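PDB 4X5M: uncharacterized protein from Escherichia coli UMEA 3162-1, which forms a homodimer that lets sugar cross the membrane down its concentration gradient, probably by rocking movements that open a cargo-binding cavity first to one side then the other. Local coordinates for residues R30-I35 and L77-I82; S49-G54 and A61-N66. All blocks are in the same frame, centred on the assembly; numbering follows the deposited sequence.

Contact 1. Residues R30-I35 and L77-I82; sequences RNTEGI and LVITLI. With OLA (oleic acid), chain D.
Thr32 and Thr80 lie at the heart of the tightly packed part of this contact, their CA atoms 5.4 Å apart. The methyl CG2 of Thr32 comes to 3.3 Å from Thr80 OG1, and Ile35 brings its own CG2 to 3.5 Å from the same Thr80 OG1. Two carbon branches from the loop therefore close over one hydroxyl. That hydroxyl is not stranded: it is hydrogen-bonded to Val76 O, one turn back on helix 60-86, which it can reach because OG1 lies beside its own backbone N (chi1 -60°). Buried Ile79 completes the packed part, its CG2 in methyl-to-methyl contact with Thr32 CG2 at 3.7 Å. Thr32 OG1, in turn, is hydrogen-bonded to Asn83 OD1, so the loop is also tied to this helix just past residues 77-82. Residues 30-35 link helix 20-29 to helix 37-57 in the PQ-loop repeat, and they bend twice. Asn31 OD1 accepts from Glu33 N at 3.3 Å, an Asx turn with a nearly straight N-H...O angle of 166°, and a type II beta turn runs from Thr32 to Ile35. The loose side is that of Arg30: its side chain comes no nearer than CB to Ile79 CG2 at 4.0 Å, then runs on, extended from CG to NE, at the surface. The other branch of Ile79 meets the carboxyl group of an oleic acid, a carbon-oxygen approach only, CG1 to O2 at 3.6 Å.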
loop_
_atom_site.group_PDB
_atom_site.type_symbol
_atom_site.label_atom_id
_atom_site.label_comp_id
_atom_site.label_asym_id
_atom_site.label_seq_id
_atom_site.Cartn_x
_atom_site.Cartn_y
_atom_site.Cartn_z
ATOM N N ARG A 30 -11.307 16.359 5.694
ATOM C CA ARG A 30 -10.588 17.235 4.766
ATOM C C ARG A 30 -9.283 17.758 5.368
ATOM O O ARG A 30 -8.777 18.805 4.963
ATOM C CB ARG A 30 -11.472 18.407 4.327
ATOM C CG ARG A 30 -12.675 18.007 3.487
ATOM C CD ARG A 30 -13.472 19.229 3.059
ATOM N NE ARG A 30 -14.501 18.894 2.079
ATOM C CZ ARG A 30 -15.763 18.607 2.386
ATOM N NH1 ARG A 30 -16.159 18.614 3.651
ATOM N NH2 ARG A 30 -16.629 18.314 1.425
ATOM N N ASN A 31 -8.746 17.023 6.337
ATOM C CA ASN A 31 -7.469 17.372 6.948
ATOM C C ASN A 31 -6.331 16.653 6.233
ATOM O O ASN A 31 -6.175 15.440 6.363
ATOM C CB ASN A 31 -7.473 17.021 8.441
ATOM C CG ASN A 31 -6.318 17.653 9.199
ATOM O OD1 ASN A 31 -5.312 18.054 8.612
ATOM N ND2 ASN A 31 -6.458 17.740 10.517
ATOM N N THR A 32 -5.541 17.410 5.475
ATOM C CA THR A 32 -4.471 16.833 4.667
ATOM C C THR A 32 -3.086 17.316 5.086
ATOM O O THR A 32 -2.168 17.368 4.267
ATOM C CB THR A 32 -4.666 17.154 3.170
ATOM O OG1 THR A 32 -4.743 18.573 2.989
ATOM C CG2 THR A 32 -5.938 16.508 2.645
ATOM N N GLU A 33 -2.939 17.672 6.358
ATOM C CA GLU A 33 -1.643 18.093 6.881
ATOM C C GLU A 33 -0.650 16.933 6.886
ATOM O O GLU A 33 -0.960 15.841 7.363
ATOM C CB GLU A 33 -1.788 18.668 8.294
ATOM C CG GLU A 33 -2.318 20.095 8.338
ATOM N N GLY A 34 0.541 17.175 6.346
ATOM C CA GLY A 34 1.584 16.167 6.322
ATOM C C GLY A 34 1.613 15.370 5.033
ATOM O O GLY A 34 2.646 14.811 4.660
ATOM N N ILE A 35 0.473 15.317 4.348
ATOM C CA ILE A 35 0.363 14.571 3.099
ATOM C C ILE A 35 1.219 15.190 1.999
ATOM O O ILE A 35 1.075 16.369 1.675
ATOM C CB ILE A 35 -1.098 14.495 2.617
ATOM C CG1 ILE A 35 -1.952 13.736 3.633
ATOM C CG2 ILE A 35 -1.174 13.831 1.251
ATOM C CD1 ILE A 35 -3.401 13.587 3.227
ATOM N N LEU A 77 -5.724 12.997 -2.729
ATOM C CA LEU A 77 -4.853 13.920 -3.450
ATOM C C LEU A 77 -5.619 15.167 -3.887
ATOM O O LEU A 77 -5.095 16.280 -3.813
ATOM C CB LEU A 77 -4.218 13.237 -4.665
ATOM C CG LEU A 77 -3.289 14.114 -5.514
ATOM C CD1 LEU A 77 -2.226 14.773 -4.649
ATOM C CD2 LEU A 77 -2.642 13.308 -6.628
ATOM N N VAL A 78 -6.858 14.976 -4.334
ATOM C CA VAL A 78 -7.714 16.089 -4.744
ATOM C C VAL A 78 -7.898 17.099 -3.615
ATOM O O VAL A 78 -7.684 18.296 -3.800
ATOM C CB VAL A 78 -9.104 15.599 -5.206
ATOM C CG1 VAL A 78 -10.088 16.760 -5.260
ATOM C CG2 VAL A 78 -9.008 14.918 -6.559
ATOM N N ILE A 79 -8.291 16.604 -2.446
ATOM C CA ILE A 79 -8.468 17.449 -1.270
ATOM C C ILE A 79 -7.152 18.119 -0.878
ATOM O O ILE A 79 -7.131 19.290 -0.492
ATOM C CB ILE A 79 -9.013 16.638 -0.073
ATOM C CG1 ILE A 79 -10.361 16.008 -0.425
ATOM C CG2 ILE A 79 -9.149 17.521 1.159
ATOM C CD1 ILE A 79 -10.887 15.063 0.635
ATOM N N THR A 80 -6.056 17.374 -0.992
ATOM C CA THR A 80 -4.732 17.897 -0.669
ATOM C C THR A 80 -4.370 19.079 -1.563
ATOM O O THR A 80 -3.873 20.101 -1.088
ATOM C CB THR A 80 -3.643 16.813 -0.805
ATOM O OG1 THR A 80 -3.923 15.734 0.095
ATOM C CG2 THR A 80 -2.272 17.387 -0.483
ATOM N N LEU A 81 -4.630 18.933 -2.858
ATOM C CA LEU A 81 -4.333 19.983 -3.826
ATOM C C LEU A 81 -5.232 21.202 -3.623
ATOM O O LEU A 81 -4.806 22.337 -3.838
ATOM C CB LEU A 81 -4.478 19.448 -5.252
ATOM C CG LEU A 81 -3.414 18.435 -5.683
ATOM C CD1 LEU A 81 -3.761 17.817 -7.028
ATOM C CD2 LEU A 81 -2.044 19.095 -5.731
ATOM N N ILE A 82 -6.472 20.962 -3.209
ATOM C CA ILE A 82 -7.401 22.048 -2.913
ATOM C C ILE A 82 -6.939 22.831 -1.684
ATOM O O ILE A 82 -6.886 24.061 -1.707
ATOM C CB ILE A 82 -8.834 21.526 -2.681
ATOM C CG1 ILE A 82 -9.421 20.971 -3.980
ATOM C CG2 ILE A 82 -9.725 22.634 -2.144
ATOM C CD1 ILE A 82 -10.825 20.418 -3.830
HETATM C C1 OLA D . -13.864 15.176 -2.363
HETATM O O1 OLA D . -13.828 16.367 -1.956
HETATM O O2 OLA D . -12.795 14.573 -2.647
HETATM C C2 OLA D . -15.190 14.466 -2.511
HETATM C C3 OLA D . -14.993 13.206 -3.324
HETATM C C4 OLA D . -15.223 13.505 -4.789
HETATM C C5 OLA D . -14.606 12.412 -5.632
HETATM C C6 OLA D . -13.905 13.035 -6.819
HETATM C C7 OLA D . -12.647 12.254 -7.133
HETATM C C8 OLA D . -11.949 12.869 -8.327
HETATM C C9 OLA D . -12.693 12.502 -9.593
HETATM C C10 OLA D . -12.028 12.379 -10.759
HETATM C C11 OLA D . -10.532 12.602 -10.814
HETATM C C12 OLA D . -10.015 12.201 -12.180
HETATM C C13 OLA D . -9.895 10.694 -12.253
HETATM C C14 OLA D . -9.837 10.252 -13.698
HETATM C C15 OLA D . -9.740 8.744 -13.760
HETATM C C16 OLA D . -9.642 8.287 -15.200
HETATM C C17 OLA D . -9.010 6.913 -15.241
HETATM C C18 OLA D . -9.157 6.325 -16.626
#

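Contact 2. Residues S49-G54 and A61-N66. With OLB ((2S)-2,3-dihydroxypropyl (9Z)-octadec-9-enoate), chain G; OLA (oleic acid), chain F.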
loop_
_atom_site.group_PDB
_atom_site.type_symbol
_atom_site.label_atom_id
_atom_site.label_comp_id
_atom_site.label_asym_id
_atom_site.label_seq_id
_atom_site.Cartn_x
_atom_site.Cartn_y
_atom_site.Cartn_z
ATOM N N SER A 49 -0.534 1.796 -13.072
ATOM C CA SER A 49 0.294 0.796 -13.738
ATOM C C SER A 49 -0.070 -0.623 -13.299
ATOM O O SER A 49 -0.018 -1.557 -14.101
ATOM C CB SER A 49 1.776 1.072 -13.473
ATOM O OG SER A 49 2.154 2.352 -13.952
ATOM N N TRP A 50 -0.433 -0.785 -12.029
ATOM C CA TRP A 50 -0.903 -2.079 -11.532
ATOM C C TRP A 50 -2.190 -2.490 -12.235
ATOM O O TRP A 50 -2.391 -3.665 -12.549
ATOM C CB TRP A 50 -1.137 -2.042 -10.020
ATOM C CG TRP A 50 0.089 -2.238 -9.179
ATOM C CD1 TRP A 50 0.642 -1.335 -8.319
ATOM C CD2 TRP A 50 0.907 -3.412 -9.107
ATOM N NE1 TRP A 50 1.756 -1.871 -7.719
ATOM C CE2 TRP A 50 1.941 -3.148 -8.188
ATOM C CE3 TRP A 50 0.870 -4.662 -9.734
ATOM C CZ2 TRP A 50 2.926 -4.081 -7.877
ATOM C CZ3 TRP A 50 1.850 -5.591 -9.427
ATOM C CH2 TRP A 50 2.864 -5.295 -8.507
ATOM N N ILE A 51 -3.066 -1.517 -12.465
ATOM C CA ILE A 51 -4.330 -1.765 -13.149
ATOM C C ILE A 51 -4.077 -2.253 -14.572
ATOM O O ILE A 51 -4.695 -3.215 -15.025
ATOM C CB ILE A 51 -5.217 -0.504 -13.176
ATOM C CG1 ILE A 51 -5.627 -0.119 -11.752
ATOM C CG2 ILE A 51 -6.450 -0.732 -14.035
ATOM C CD1 ILE A 51 -6.513 1.107 -11.674
ATOM N N ALA A 52 -3.156 -1.592 -15.268
ATOM C CA ALA A 52 -2.745 -2.030 -16.597
ATOM C C ALA A 52 -2.147 -3.429 -16.524
ATOM O O ALA A 52 -2.426 -4.283 -17.368
ATOM C CB ALA A 52 -1.744 -1.055 -17.197
ATOM N N TYR A 53 -1.327 -3.654 -15.502
ATOM C CA TYR A 53 -0.703 -4.952 -15.271
ATOM C C TYR A 53 -1.750 -6.024 -14.998
ATOM O O TYR A 53 -1.685 -7.122 -15.548
ATOM C CB TYR A 53 0.281 -4.871 -14.104
ATOM C CG TYR A 53 1.073 -6.139 -13.875
ATOM C CD1 TYR A 53 1.974 -6.593 -14.826
ATOM C CD2 TYR A 53 0.930 -6.873 -12.703
ATOM C CE1 TYR A 53 2.707 -7.745 -14.626
ATOM C CE2 TYR A 53 1.661 -8.030 -12.491
ATOM C CZ TYR A 53 2.549 -8.460 -13.459
ATOM O OH TYR A 53 3.285 -9.605 -13.269
ATOM N N GLY A 54 -2.712 -5.692 -14.143
ATOM C CA GLY A 54 -3.782 -6.609 -13.796
ATOM C C GLY A 54 -4.616 -7.026 -14.992
ATOM O O GLY A 54 -5.024 -8.182 -15.103
ATOM N N ALA A 61 -7.607 -10.138 -8.728
ATOM C CA ALA A 61 -7.154 -9.815 -7.381
ATOM C C ALA A 61 -6.343 -8.524 -7.390
ATOM O O ALA A 61 -6.589 -7.617 -6.597
ATOM C CB ALA A 61 -6.334 -10.956 -6.804
ATOM N N VAL A 62 -5.376 -8.451 -8.300
ATOM C CA VAL A 62 -4.564 -7.254 -8.470
ATOM C C VAL A 62 -5.430 -6.087 -8.934
ATOM O O VAL A 62 -5.277 -4.959 -8.464
ATOM C CB VAL A 62 -3.422 -7.491 -9.482
ATOM C CG1 VAL A 62 -2.736 -6.182 -9.845
ATOM C CG2 VAL A 62 -2.419 -8.491 -8.923
ATOM N N LEU A 63 -6.352 -6.378 -9.847
ATOM C CA LEU A 63 -7.246 -5.367 -10.403
ATOM C C LEU A 63 -8.101 -4.683 -9.341
ATOM O O LEU A 63 -8.023 -3.467 -9.168
ATOM C CB LEU A 63 -8.151 -5.987 -11.469
ATOM C CG LEU A 63 -7.718 -5.782 -12.921
ATOM C CD1 LEU A 63 -8.711 -6.423 -13.878
ATOM C CD2 LEU A 63 -7.563 -4.298 -13.220
ATOM N N ILE A 64 -8.915 -5.461 -8.634
ATOM C CA ILE A 64 -9.856 -4.896 -7.670
ATOM C C ILE A 64 -9.131 -4.227 -6.502
ATOM O O ILE A 64 -9.633 -3.263 -5.927
ATOM C CB ILE A 64 -10.837 -5.971 -7.131
ATOM C CG1 ILE A 64 -12.010 -5.313 -6.398
ATOM C CG2 ILE A 64 -10.122 -6.976 -6.231
ATOM C CD1 ILE A 64 -13.012 -6.300 -5.838
ATOM N N ALA A 65 -7.942 -4.721 -6.169
ATOM C CA ALA A 65 -7.163 -4.152 -5.077
ATOM C C ALA A 65 -6.763 -2.715 -5.389
ATOM O O ALA A 65 -6.897 -1.823 -4.550
ATOM C CB ALA A 65 -5.927 -4.999 -4.808
ATOM N N ASN A 66 -6.287 -2.498 -6.609
ATOM C CA ASN A 66 -5.789 -1.190 -7.015
ATOM C C ASN A 66 -6.887 -0.242 -7.487
ATOM O O ASN A 66 -6.726 0.975 -7.424
ATOM C CB ASN A 66 -4.736 -1.353 -8.109
ATOM C CG ASN A 66 -3.435 -1.919 -7.579
ATOM O OD1 ASN A 66 -2.577 -1.180 -7.096
ATOM N ND2 ASN A 66 -3.281 -3.234 -7.665
HETATM C C1 OLB G . -1.468 -1.823 -4.038
HETATM C C2 OLB G . -1.864 -1.308 -2.673
HETATM C C3 OLB G . -0.908 -0.198 -2.294
HETATM C C4 OLB G . -0.361 -0.420 -0.897
HETATM C C5 OLB G . 1.084 0.046 -0.838
HETATM O O19 OLB G . -0.907 -1.086 -4.823
HETATM O O20 OLB G . -1.737 -3.155 -4.391
HETATM C C21 OLB G . -0.888 -3.651 -5.398
HETATM C C22 OLB G . -1.035 -5.152 -5.470
HETATM O O23 OLB G . -1.779 -5.489 -6.615
HETATM C C24 OLB G . 0.333 -5.785 -5.555
HETATM O O25 OLB G . 0.751 -6.150 -4.260
HETATM C C6 OLB G . 1.718 -0.207 0.518
HETATM C C7 OLB G . 1.073 0.671 1.576
HETATM C C8 OLB G . 2.038 1.681 2.188
HETATM C C9 OLB G . 2.726 1.133 3.429
HETATM C C10 OLB G . 2.212 1.238 4.676
HETATM C C11 OLB G . 0.898 1.940 4.933
HETATM C C12 OLB G . 1.123 3.425 5.148
HETATM C C13 OLB G . 0.101 4.160 4.306
HETATM C C14 OLB G . 0.578 5.546 3.936
HETATM C C15 OLB G . -0.470 6.171 3.045
HETATM C C16 OLB G . -0.612 5.324 1.798
HETATM C C17 OLB G . -2.071 5.203 1.419
HETATM C C18 OLB G . -2.312 3.811 0.883
HETATM C C12 OLA F . -14.188 -10.892 -1.380
HETATM C C13 OLA F . -13.252 -9.869 -0.776
HETATM C C14 OLA F . -12.829 -8.890 -1.848
HETATM C C15 OLA F . -11.681 -8.048 -1.337
HETATM C C16 OLA F . -11.083 -7.281 -2.495
HETATM C C17 OLA F . -11.477 -5.825 -2.389
HETATM C C18 OLA F . -10.370 -5.061 -1.698
#
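Trp50 and Asn66 meet in a buried antiparallel helix pair, the hairpin of helices 37-57 and 60-86, where they also line the head group of a bound monoolein (OLB). The segment axes approach to 8.2 Å. Closest backbones are those of Gly54 and Leu63: with no side chain on the glycine, Gly54 C lies 3.9 Å from Leu63 CG. Beside it, Leu63 CD2 packs 3.8 Å from Ile51 CG2, the two side chains crossing at about a right angle. Val62 CG1 lies 3.9 Å from Trp50 CE3, reaching the ring obliquely. The Asn66 amide is turned only 19° from the indole plane, and its CG sits 3.4 Å from Trp50 CB. With that CG anti to the carbonyl carbon and beside the backbone N (chi1 -72°), ND2 can reach back to Val62 O. Two bonds from ND2 fix the amide's rotation: one goes to Val62 O at 2.8 Å, nearly straight at 169° and close to the amide plane, the other to O23 of the lipid at 2.9 Å, more bent. Val62 O also accepts from Asn66 N, on the opposite face of its carbonyl plane. The glycerol end of the lipid lies over one face of the Trp50 ring, with C24 3.8 Å above its plane and offset toward the rim. Trp50 NE1 is hydrogen-bonded to Thr15 OG1 of the second subunit; with an alanine at this position that hydroxyl would probably be left without its mate, and C24 without its aromatic wall. The lipid is also hydrogen-bonded to Asn66 ND2 of the second subunit, which places this face at the centre of the homodimer. Away from helix 37-57, Ala65 packs on Ala12 and Thr16 of helix 3-17.

Overall arrangement
Both contacts use helix 60-86, but their centres lie 25 Å apart on opposite sides of the chain's centre, and their nearest atoms are about 13 Å from each other. Contact 2 is core: its six touching residues are all buried, and it joins two helices directly, burying 350 Å². Contact 1 is partly buried, sets a loop against a helix and buries 257 Å². Neither has a hydrogen bond between its own segments. In contact 1 the threonine hydroxyls find partners along helix 60-86, and the second subunit does not touch it. In contact 2 Asn66 bonds both its own helix and the lipid, and Trp50 NE1 bonds the second subunit.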